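Local coordinates for DUF3828 domain-containing protein (Bacteroides thetaiotaomicron, PDB 3KZT) that is of unknown function but probably belongs to the cell envelope as a lipoprotein, and pairs with a second copy of itself, at residues V17-S20 / S21-E24; E36-A39 / A40-M43; T110-K113 / G114-Y117. One frame throughout, in Å; residues are numbered along the deposited sequence.

Contact 1 of 3, residues V17-S20 / S21-E24; sequences VSDS and SRIE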
# COMPACT_ATOMS: atom_id res chain seq x y z
N VAL A 17 -13.71 -8.73 -27.71
CA VAL A 17 -14.23 -8.40 -26.37
C VAL A 17 -13.34 -8.90 -25.23
O VAL A 17 -12.97 -8.12 -24.36
CB VAL A 17 -15.69 -8.92 -26.19
CG1 VAL A 17 -16.12 -8.83 -24.74
CG2 VAL A 17 -16.64 -8.11 -27.06
N SER A 18 -12.99 -10.19 -25.26
CA SER A 18 -12.15 -10.79 -24.20
C SER A 18 -10.70 -10.23 -24.19
O SER A 18 -10.13 -10.03 -23.11
CB SER A 18 -12.14 -12.32 -24.28
OG SER A 18 -11.67 -12.74 -25.52
N ASP A 19 -10.12 -9.98 -25.38
CA ASP A 19 -8.82 -9.26 -25.49
C ASP A 19 -8.90 -7.85 -24.92
O ASP A 19 -8.03 -7.45 -24.16
CB ASP A 19 -8.33 -9.16 -26.95
CG ASP A 19 -7.75 -10.44 -27.48
OD1 ASP A 19 -7.34 -11.32 -26.68
OD2 ASP A 19 -7.68 -10.58 -28.72
N SER A 20 -9.95 -7.10 -25.30
CA SER A 20 -10.16 -5.74 -24.76
C SER A 20 -10.33 -5.75 -23.24
O SER A 20 -9.71 -4.94 -22.55
CB SER A 20 -11.34 -5.04 -25.45
OG SER A 20 -11.05 -4.85 -26.83
N SER A 21 -11.12 -6.71 -22.74
CA SER A 21 -11.33 -6.84 -21.28
C SER A 21 -10.04 -7.23 -20.53
O SER A 21 -9.76 -6.67 -19.47
CB SER A 21 -12.43 -7.85 -20.98
OG SER A 21 -12.73 -7.84 -19.60
N ARG A 22 -9.28 -8.17 -21.09
CA ARG A 22 -8.00 -8.62 -20.51
C ARG A 22 -6.99 -7.48 -20.44
O ARG A 22 -6.44 -7.21 -19.39
CB ARG A 22 -7.42 -9.76 -21.37
CG ARG A 22 -6.06 -10.33 -20.91
CD ARG A 22 -5.65 -11.50 -21.80
NE ARG A 22 -5.42 -11.06 -23.18
CZ ARG A 22 -4.31 -10.45 -23.65
NH1 ARG A 22 -3.25 -10.17 -22.86
NH2 ARG A 22 -4.25 -10.12 -24.95
N ILE A 23 -6.78 -6.82 -21.58
CA ILE A 23 -5.81 -5.72 -21.71
C ILE A 23 -6.14 -4.56 -20.76
O ILE A 23 -5.24 -4.00 -20.12
CB ILE A 23 -5.69 -5.22 -23.19
CG1 ILE A 23 -4.99 -6.29 -24.05
CG2 ILE A 23 -4.91 -3.92 -23.28
CD1 ILE A 23 -3.55 -6.53 -23.68
N GLU A 24 -7.43 -4.21 -20.67
CA GLU A 24 -7.90 -3.16 -19.73
C GLU A 24 -7.63 -3.53 -18.28
O GLU A 24 -7.19 -2.66 -17.50
CB GLU A 24 -9.39 -2.87 -19.93
CG GLU A 24 -9.67 -2.06 -21.19
CD GLU A 24 -11.12 -2.10 -21.63
OE1 GLU A 24 -12.00 -2.44 -20.81
OE2 GLU A 24 -11.38 -1.78 -22.80
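Ser21 N donates to Val17 O at 2.8 Å, the shortest hydrogen bond between 17-20 and 21-24. Three more follow in step: Arg22 N to Ser18 O, Ile23 N to Asp19 O and Glu24 N to Ser20 O, this last at 3.0 Å. Each amide thus reaches the carbonyl four residues back. On the surface, Asp19 and Arg22 run alongside each other from neighbouring turns. Asp19 OD1 stands at the edge of the guanidinium, in its plane, 3.7 Å from Arg22 NH2: a long salt bridge, with carboxylate and guanidinium planes 89° apart. The arginine chain runs extended as far as CD and bends at chi3 (64°), bringing NH2 round to Asp19; as the arginine has a second conformer, this bridge is probably intermittent. NH1 meets Glu26 in another salt bridge, so its charge is probably balanced by two acids, Glu26 and, more loosely, Asp19. Glu24 lays its aliphatic part over the preceding turn, CG 3.2 Å from Ser20 O. Ser18 and Ser20 suit an exposed helix because their short side chains can bond to its own backbone, Ser20 OG to Asn16 O and Ser18 OG to Gln14 O. Four successive i to i+4 backbone bonds, with an acid and a base spaced i to i+3 on the outside, are the pattern of a solvent-exposed alpha helix.

Contact 2 of 3, residues E36-A39 / A40-M43; sequences EAYA and ASFM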
# COMPACT_ATOMS: atom_id res chain seq x y z
N GLU A 36 -0.69 2.45 -5.13
CA GLU A 36 -0.39 1.82 -3.83
C GLU A 36 1.08 2.00 -3.42
O GLU A 36 1.36 2.33 -2.26
CB GLU A 36 -0.80 0.35 -3.81
CG GLU A 36 -2.32 0.20 -3.74
CD GLU A 36 -2.82 -1.19 -4.07
OE1 GLU A 36 -2.02 -2.17 -4.06
OE2 GLU A 36 -4.03 -1.30 -4.35
N ALA A 37 2.00 1.82 -4.38
CA ALA A 37 3.45 2.03 -4.16
C ALA A 37 3.76 3.50 -3.86
O ALA A 37 4.47 3.80 -2.91
CB ALA A 37 4.24 1.57 -5.37
N TYR A 38 3.21 4.39 -4.69
CA TYR A 38 3.38 5.85 -4.53
C TYR A 38 2.82 6.36 -3.19
O TYR A 38 3.48 7.12 -2.49
CB TYR A 38 2.74 6.59 -5.70
CG TYR A 38 3.08 8.06 -5.77
CD1 TYR A 38 4.39 8.46 -6.04
CD2 TYR A 38 2.10 9.05 -5.61
CE1 TYR A 38 4.74 9.81 -6.11
CE2 TYR A 38 2.43 10.40 -5.68
CZ TYR A 38 3.75 10.77 -5.94
OH TYR A 38 4.10 12.09 -6.02
N ALA A 39 1.61 5.91 -2.84
CA ALA A 39 0.96 6.27 -1.53
C ALA A 39 1.78 5.91 -0.31
O ALA A 39 1.80 6.66 0.65
CB ALA A 39 -0.36 5.63 -1.42
N ALA A 40 2.45 4.75 -0.35
CA ALA A 40 3.33 4.31 0.74
C ALA A 40 4.53 5.25 0.97
O ALA A 40 5.01 5.36 2.10
CB ALA A 40 3.81 2.86 0.50
N SER A 41 5.01 5.92 -0.09
CA SER A 41 6.11 6.91 0.04
C SER A 41 5.75 8.12 0.93
O SER A 41 6.65 8.74 1.50
CB SER A 41 6.59 7.40 -1.34
OG SER A 41 5.68 8.32 -1.91
N PHE A 42 4.46 8.43 1.07
CA PHE A 42 4.00 9.47 2.00
C PHE A 42 4.10 9.08 3.49
O PHE A 42 3.94 9.95 4.35
CB PHE A 42 2.56 9.90 1.68
CG PHE A 42 2.42 10.62 0.39
CD1 PHE A 42 2.25 9.93 -0.81
CD2 PHE A 42 2.47 12.02 0.35
CE1 PHE A 42 2.12 10.60 -2.00
CE2 PHE A 42 2.34 12.71 -0.84
CZ PHE A 42 2.16 12.00 -2.02
N MSE A 43 4.35 7.78 3.81
CA MSE A 43 4.48 7.30 5.22
C MSE A 43 5.79 7.80 5.86
O MSE A 43 5.85 8.00 7.08
CB MSE A 43 4.47 5.75 5.27
CG MSE A 43 3.19 5.07 4.75
SE MSE A 43 1.67 5.35 5.89
CE MSE A 43 2.42 4.78 7.58
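Phe42 turns the edge of its ring to the face of Tyr38 in an offset edge-to-face pair, centroids 5.5 Å apart and planes at 86°. Phe42 CE1 does the touching, 3.7 Å from Tyr38 CE2, while Tyr38 CD2 and Ala39 O both lie at the rim of the phenylalanine ring, in its plane. Phe42 CG lies beside its own backbone N (chi1 -68°), which tips the ring back along the helix to Tyr38; the tyrosine ring stands nearly straight out, its hydroxyl anchored by Asp79. An alanine in place of Phe42 would remove the ring edge and is likely to leave this part of the tyrosine face without its aromatic partner. Tyr38 O is gripped twice by Ser41: OG comes in the carbonyl plane at 2.6 Å, and the amide N adds a weak bond at 3.1 Å. A serine suits this buried spot, since its hydroxyl finds an acceptor in the helix itself. Ala40 N still reaches back four residues to Glu36 O, at 3.3 Å, but Phe42 N bonds three back to Ala39 O from above the carbonyl plane, a tighter turn. Ala37 and Ala40 are small where neighbours press close: Ala37 rests on Ile56 of helix 47-60, and Ala40 meets Ala40 of the second subunit. Tyr38 and Ser41 also face helix 47-60, touching Ile56 and Leu52, while Ala39 and Phe42 pack on the loop residues Met92 and Asp86. This last part of helix 13-41 is thus held between helix 47-60, the loop before the sheet and the partner subunit.

Contact 3 of 3, residues T110-K113 / G114-Y117; sequences TSAK and GSQY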
# COMPACT_ATOMS: atom_id res chain seq x y z
N THR A 110 -11.33 8.54 -2.20
CA THR A 110 -11.90 9.54 -1.31
C THR A 110 -10.79 10.06 -0.38
O THR A 110 -10.19 9.28 0.38
CB THR A 110 -13.03 8.93 -0.48
OG1 THR A 110 -13.99 8.37 -1.37
CG2 THR A 110 -13.69 9.99 0.39
N SER A 111 -10.49 11.36 -0.48
CA SER A 111 -9.52 12.03 0.40
C SER A 111 -10.22 12.42 1.70
O SER A 111 -11.33 12.97 1.65
CB SER A 111 -8.99 13.29 -0.26
OG SER A 111 -8.08 13.93 0.60
N ALA A 112 -9.57 12.14 2.84
CA ALA A 112 -10.09 12.46 4.20
C ALA A 112 -11.47 11.85 4.47
O ALA A 112 -12.39 12.54 4.94
CB ALA A 112 -10.10 13.97 4.42
N LYS A 113 -11.60 10.56 4.17
CA LYS A 113 -12.87 9.84 4.30
C LYS A 113 -13.38 9.83 5.75
O LYS A 113 -12.63 9.50 6.68
CB LYS A 113 -12.73 8.41 3.77
CG LYS A 113 -14.01 7.60 3.86
CD LYS A 113 -14.00 6.44 2.91
CE LYS A 113 -15.26 5.60 3.06
NZ LYS A 113 -16.48 6.34 2.65
N GLY A 114 -14.64 10.24 5.92
CA GLY A 114 -15.28 10.33 7.25
C GLY A 114 -15.30 11.73 7.87
O GLY A 114 -16.21 12.03 8.67
N SER A 115 -14.32 12.58 7.52
CA SER A 115 -14.22 13.93 8.08
C SER A 115 -15.12 14.96 7.39
O SER A 115 -15.68 14.70 6.32
CB SER A 115 -12.76 14.42 8.04
OG SER A 115 -12.31 14.59 6.70
N GLN A 116 -15.21 16.13 8.04
CA GLN A 116 -15.94 17.27 7.48
C GLN A 116 -15.31 17.81 6.17
O GLN A 116 -15.99 18.48 5.39
CB GLN A 116 -16.19 18.40 8.54
CG GLN A 116 -14.95 19.12 9.15
CD GLN A 116 -14.37 18.42 10.38
OE1 GLN A 116 -14.12 17.21 10.36
NE2 GLN A 116 -14.16 19.17 11.45
N TYR A 117 -14.01 17.48 5.91
CA TYR A 117 -13.30 17.87 4.68
C TYR A 117 -13.21 16.72 3.64
O TYR A 117 -12.36 16.79 2.75
CB TYR A 117 -11.91 18.40 5.03
CG TYR A 117 -11.95 19.34 6.22
CD1 TYR A 117 -12.56 20.59 6.11
CD2 TYR A 117 -11.44 18.96 7.47
CE1 TYR A 117 -12.63 21.44 7.18
CE2 TYR A 117 -11.50 19.81 8.56
CZ TYR A 117 -12.10 21.06 8.41
OH TYR A 117 -12.17 21.89 9.48
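Two hydrogen bonds from Ser115 converge on Ala112 O. The hydroxyl OG donates at 2.7 Å and the amide N at 3.2 Å, both from the same face of the carbonyl plane, so one residue holds the peptide oxygen from two points. The serine torsion (chi1 66°) sets OG between its own N and carbonyl carbon, which brings it back over the turn. OG also receives a weak bond from Tyr117 N, linking the turn to the chain that follows. The van der Waals contacts are few: Ala112 CB lies 3.2 Å from Ser115 OG and 4.0 Å from Tyr117 O. Backbone conformation completes the account. Ala112 has a positive phi (56°), a left-handed conformation in which its small side chain packs beside Ser115 OG. Ala112 to Ser115 form a type II beta turn, with Lys113 and Gly114 at its two central positions. Gly114 has phi 99°, at which any beta carbon would collide with Lys113 O, so only a residue lacking one fits easily. Lys113 can send its long chain outward from the exposed turn, its first methylenes passing beside Gly114 N. Beyond the turn, Asp91 accepts from Ala112 N and Glu118 from Gly114 N, tying two of its amides to acidic side chains. Ser111 pairs through its backbone with Arg119, so the turn belongs to the connection between antiparallel strands 104-111 and 119-130, the two inner strands of the four-stranded sheet.

From the N terminus the three contacts come in series; none nests within or crosses another, and each is local, joining residues three to five apart. Contacts 1 and 2 share helix 13-41, the first within its exposed N-terminal part and the second at its far end, their centres 29 Å apart on opposite sides of the chain's centre. After contact 2 the chain runs into helices 47-60 and 63-75 before it enters the sheet. Contact 3 then closes a tight turn on the way from strand 104-111 to strand 119-130, its centre about 18 Å from that of contact 2. Contact 2 thus joins the helix end to helix 47-60 and the second subunit, while contact 3 shapes the link between the two inner strands.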